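Local coordinates for protein phycocyanobilin lyase subunit beta (Nostoc sp. PCC 7120, PDB 5N3U) that forms, together with its partner CpcE, a lyase that is probably required for attaching the phycocyanobilin chromophore to the alpha subunit of phycocyanin, at residues B[116-121]-B[140-145]; B[93-98]-B[136-141]. All blocks are in the same frame, centred on the assembly; numbering follows the deposited sequence.

Contact 1. Residues B[116-121]-B[140-145]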
# COMPACT_ATOMS: atom_id res chain seq x y z
N LYS B 116 11.71 14.35 7.52
CA LYS B 116 11.96 15.15 8.72
C LYS B 116 13.16 14.67 9.48
O LYS B 116 14.01 15.47 9.87
CB LYS B 116 10.76 15.19 9.61
CG LYS B 116 10.89 16.15 10.81
CD LYS B 116 9.62 16.20 11.64
CE LYS B 116 9.71 17.22 12.75
NZ LYS B 116 8.61 16.92 13.72
N GLY B 117 13.22 13.37 9.75
CA GLY B 117 14.30 12.81 10.47
C GLY B 117 15.69 13.02 9.87
O GLY B 117 16.65 13.28 10.59
N LEU B 118 15.77 12.95 8.56
CA LEU B 118 17.04 13.06 7.87
C LEU B 118 17.76 14.40 8.21
O LEU B 118 18.99 14.48 8.09
CB LEU B 118 16.85 12.95 6.41
CG LEU B 118 16.79 11.51 5.95
CD1 LEU B 118 16.38 11.45 4.52
CD2 LEU B 118 18.16 10.82 6.17
N GLY B 119 17.02 15.46 8.55
CA GLY B 119 17.70 16.75 8.79
C GLY B 119 18.07 16.97 10.22
O GLY B 119 18.56 18.03 10.57
N ASN B 120 17.82 16.02 11.09
CA ASN B 120 17.92 16.23 12.50
C ASN B 120 18.69 15.18 13.28
O ASN B 120 18.69 15.18 14.48
CB ASN B 120 16.45 16.41 13.02
CG ASN B 120 15.80 17.66 12.41
OD1 ASN B 120 14.91 17.69 11.48
ND2 ASN B 120 16.34 18.72 12.82
N LEU B 121 19.40 14.27 12.63
CA LEU B 121 20.16 13.29 13.37
C LEU B 121 21.43 13.96 14.04
O LEU B 121 21.94 14.99 13.61
CB LEU B 121 20.63 12.18 12.41
CG LEU B 121 19.50 11.46 11.67
CD1 LEU B 121 20.08 10.29 10.87
CD2 LEU B 121 18.50 10.93 12.65
N GLU B 140 21.65 15.01 0.05
CA GLU B 140 21.44 14.50 -1.33
C GLU B 140 20.07 13.87 -1.44
O GLU B 140 19.38 14.02 -2.42
CB GLU B 140 22.51 13.47 -1.74
CG GLU B 140 23.91 14.06 -1.92
CD GLU B 140 25.12 13.02 -1.86
OE1 GLU B 140 24.99 11.72 -1.89
OE2 GLU B 140 26.27 13.51 -1.70
N THR B 141 19.68 13.10 -0.42
CA THR B 141 18.39 12.44 -0.49
C THR B 141 17.28 13.43 -0.41
O THR B 141 16.28 13.27 -1.10
CB THR B 141 18.25 11.39 0.64
OG1 THR B 141 19.09 10.32 0.26
CG2 THR B 141 16.90 10.71 0.64
N LEU B 142 17.41 14.40 0.49
CA LEU B 142 16.37 15.40 0.62
C LEU B 142 16.20 16.23 -0.63
O LEU B 142 15.07 16.60 -0.98
CB LEU B 142 16.63 16.29 1.79
CG LEU B 142 16.34 15.70 3.15
CD1 LEU B 142 16.96 16.50 4.22
CD2 LEU B 142 14.87 15.66 3.44
N LEU B 143 17.30 16.51 -1.32
CA LEU B 143 17.22 17.21 -2.60
C LEU B 143 16.51 16.38 -3.63
O LEU B 143 15.64 16.85 -4.41
CB LEU B 143 18.61 17.62 -3.11
CG LEU B 143 19.39 18.59 -2.26
CD1 LEU B 143 20.81 18.80 -2.83
CD2 LEU B 143 18.68 19.94 -2.20
N PHE B 144 16.82 15.09 -3.65
CA PHE B 144 16.11 14.21 -4.54
C PHE B 144 14.61 14.10 -4.27
O PHE B 144 13.79 14.15 -5.23
CB PHE B 144 16.83 12.86 -4.54
CG PHE B 144 16.15 11.79 -5.29
CD1 PHE B 144 16.32 11.72 -6.64
CD2 PHE B 144 15.47 10.77 -4.65
CE1 PHE B 144 15.75 10.72 -7.35
CE2 PHE B 144 14.83 9.74 -5.40
CZ PHE B 144 15.02 9.70 -6.74
N ILE B 145 14.20 13.94 -3.01
CA ILE B 145 12.74 13.76 -2.81
C ILE B 145 11.95 15.06 -2.91
O ILE B 145 10.75 15.01 -3.01
CB ILE B 145 12.39 13.01 -1.51
CG1 ILE B 145 12.87 13.77 -0.29
CG2 ILE B 145 13.06 11.64 -1.53
CD1 ILE B 145 12.21 13.26 0.95

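Contact 2. Residues B[93-98]-B[136-141]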
# COMPACT_ATOMS: atom_id res chain seq x y z
N ARG B 93 23.21 6.54 13.36
CA ARG B 93 23.30 5.21 12.80
C ARG B 93 22.04 4.83 11.98
O ARG B 93 22.10 3.94 11.20
CB ARG B 93 23.52 4.16 13.84
CG ARG B 93 24.91 4.24 14.54
CD ARG B 93 24.94 3.17 15.60
NE ARG B 93 24.11 3.53 16.74
CZ ARG B 93 23.84 2.72 17.76
NH1 ARG B 93 24.38 1.54 17.84
NH2 ARG B 93 23.03 3.13 18.73
N ALA B 94 20.97 5.57 12.15
CA ALA B 94 19.72 5.35 11.40
C ALA B 94 19.74 5.99 10.02
O ALA B 94 18.76 5.89 9.30
CB ALA B 94 18.58 5.94 12.23
N LEU B 95 20.82 6.66 9.64
CA LEU B 95 20.87 7.33 8.33
C LEU B 95 20.40 6.44 7.14
O LEU B 95 19.49 6.79 6.34
CB LEU B 95 22.27 7.81 8.09
CG LEU B 95 22.49 8.45 6.73
CD1 LEU B 95 21.78 9.77 6.61
CD2 LEU B 95 23.97 8.62 6.35
N ASP B 96 21.02 5.28 6.98
CA ASP B 96 20.73 4.46 5.76
C ASP B 96 19.29 3.94 5.74
O ASP B 96 18.69 3.93 4.71
CB ASP B 96 21.71 3.29 5.66
CG ASP B 96 23.19 3.77 5.39
OD1 ASP B 96 23.48 4.89 4.81
OD2 ASP B 96 24.09 3.00 5.75
N VAL B 97 18.75 3.54 6.90
CA VAL B 97 17.33 3.22 6.95
C VAL B 97 16.46 4.40 6.57
O VAL B 97 15.46 4.25 5.86
CB VAL B 97 16.91 2.62 8.32
CG1 VAL B 97 15.43 2.66 8.62
CG2 VAL B 97 17.40 1.18 8.36
N LEU B 98 16.74 5.57 7.10
CA LEU B 98 15.96 6.71 6.78
C LEU B 98 16.03 7.11 5.33
O LEU B 98 15.05 7.52 4.71
CB LEU B 98 16.32 7.89 7.66
CG LEU B 98 15.61 8.10 8.95
CD1 LEU B 98 15.28 6.86 9.70
CD2 LEU B 98 16.36 9.12 9.81
N LYS B 136 25.81 15.15 4.53
CA LYS B 136 25.83 15.39 3.15
C LYS B 136 25.02 14.35 2.38
O LYS B 136 24.37 14.67 1.42
CB LYS B 136 27.31 15.49 2.65
CG LYS B 136 27.48 15.44 1.14
CD LYS B 136 26.90 16.64 0.39
CE LYS B 136 27.03 16.46 -1.14
NZ LYS B 136 26.20 17.40 -1.94
N LYS B 137 25.02 13.11 2.80
CA LYS B 137 24.20 12.10 2.14
C LYS B 137 22.72 12.39 2.43
O LYS B 137 21.87 12.18 1.61
CB LYS B 137 24.50 10.70 2.71
CG LYS B 137 25.89 10.16 2.54
CD LYS B 137 26.35 10.10 1.10
CE LYS B 137 25.62 8.99 0.30
NZ LYS B 137 26.05 9.31 -1.13
N ALA B 138 22.42 12.87 3.64
CA ALA B 138 21.05 13.22 3.96
C ALA B 138 20.54 14.32 3.05
O ALA B 138 19.47 14.20 2.45
CB ALA B 138 20.95 13.63 5.41
N LEU B 139 21.38 15.32 2.85
CA LEU B 139 21.08 16.39 1.96
C LEU B 139 20.81 15.88 0.58
O LEU B 139 19.78 16.24 -0.01
CB LEU B 139 22.25 17.44 1.97
CG LEU B 139 22.14 18.53 0.91
CD1 LEU B 139 20.88 19.34 1.13
CD2 LEU B 139 23.39 19.44 0.91
N GLU B 140 21.65 15.01 0.05
CA GLU B 140 21.44 14.50 -1.33
C GLU B 140 20.07 13.87 -1.44
O GLU B 140 19.38 14.02 -2.42
CB GLU B 140 22.51 13.47 -1.74
CG GLU B 140 23.91 14.06 -1.92
CD GLU B 140 25.12 13.02 -1.86
OE1 GLU B 140 24.99 11.72 -1.89
OE2 GLU B 140 26.27 13.51 -1.70
N THR B 141 19.68 13.10 -0.42
CA THR B 141 18.39 12.44 -0.49
C THR B 141 17.28 13.43 -0.41
O THR B 141 16.28 13.27 -1.10
CB THR B 141 18.25 11.39 0.64
OG1 THR B 141 19.09 10.32 0.26
CG2 THR B 141 16.90 10.71 0.64

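Contact 1. Residues B[116-121]-B[140-145]
Leu118, near the C-terminal end of helix 108-118, reaches across to Thr141 and Leu142 of helix 130-145 in a contact made by apolar side-chain groups. Its CD1 methyl meets the methyl of Thr141, with Leu118 CD1 to Thr141 CG2 at 4.0 Å, the two side chains crossing at about a right angle. Nearer the root of the leucine, Leu142 CD1 lies 4.2 Å from Leu118 CB. Leucine suits both positions because its branched end spans the gap between the helices and fills it with methyl groups. Gly119 has no side chain, and its backbone is what Leu142 CD1 approaches, 4.5 Å from Gly119 N.

Thr141 takes part through its hydrocarbon side: with CG2 opposite the backbone N and OG1 beside it (chi1 -73°), the methyl is what faces Leu118.

Further out, Leu118 also packs on Leu95, Leu98 and Ile99 of helix 95-104, while Leu142 touches Ala115 and, on helix 151-163, Leu161. Thr141 lies against Ser32 of a neighbouring CpcE subunit as well. With buried methyl and methylene groups meeting, cohesion here probably comes mainly from dispersion and the exclusion of water, without the directionality of a polar bond.

Contact 2. Residues B[93-98]-B[136-141]
Leu95, at the start of helix 95-104, makes both apolar touches of this contact, one with each of its methyl groups. Leu95 CD1 comes within 4.1 Å of Ala138 CB, and Leu95 CD2 lies 4.2 Å from Lys137 CB on the same turn of helix 130-145. The leucine extends its CG opposite the backbone N (chi1 176°), which carries the branched end across to the other helix. Ala138 offers a single small methyl, suited to a helix face that also meets Leu118 and Trp123. Lys137 contributes the root of its aliphatic chain, a long residue that can be greasy near the backbone and charged at its tip.

The polar interactions run along helix 130-145 and outward to CpcE. Lys137 bends away from Leu95, and its ammonium forms a salt bridge with Asp64 of a neighbouring CpcE subunit; within the helix its partner is Glu140, NZ to OE1 being 2.7 Å, on the syn lone pair of that oxygen. Lys136 adds a long, weak ion pair, Lys136 NZ to Glu140 OE2 at 3.9 Å. From the opposite segment, Asp96 forms a salt bridge to Arg75 and a hydrogen bond to Thr66, both of the CpcE chain.

Methyl and methylene groups thus join the two helices, while the charges at the margin pair along helix 130-145 and, through Lys137 and Asp96, with CpcE.

From the N-terminal side, the chain enters at 93-98, runs down helix 95-104 and returns along helix 108-118 to 116-121, then passes through a loop into helix 130-145, where both contacts end. Contact 2 closes the longer loop, 37 residues between its segments, and contact 1 the shorter, 18 residues; the two loops cross, contact 1 starting within the loop of contact 2 and ending a few residues past it, with Glu140 and Thr141 shared. Leu118 lies at the meeting point, its CD2 being 3.8 Å from Leu95 CD1. Within the HEAT-repeat array, helix 130-145 packs on both helix 95-104 and helix 108-118, beside the surface that receives CpcE.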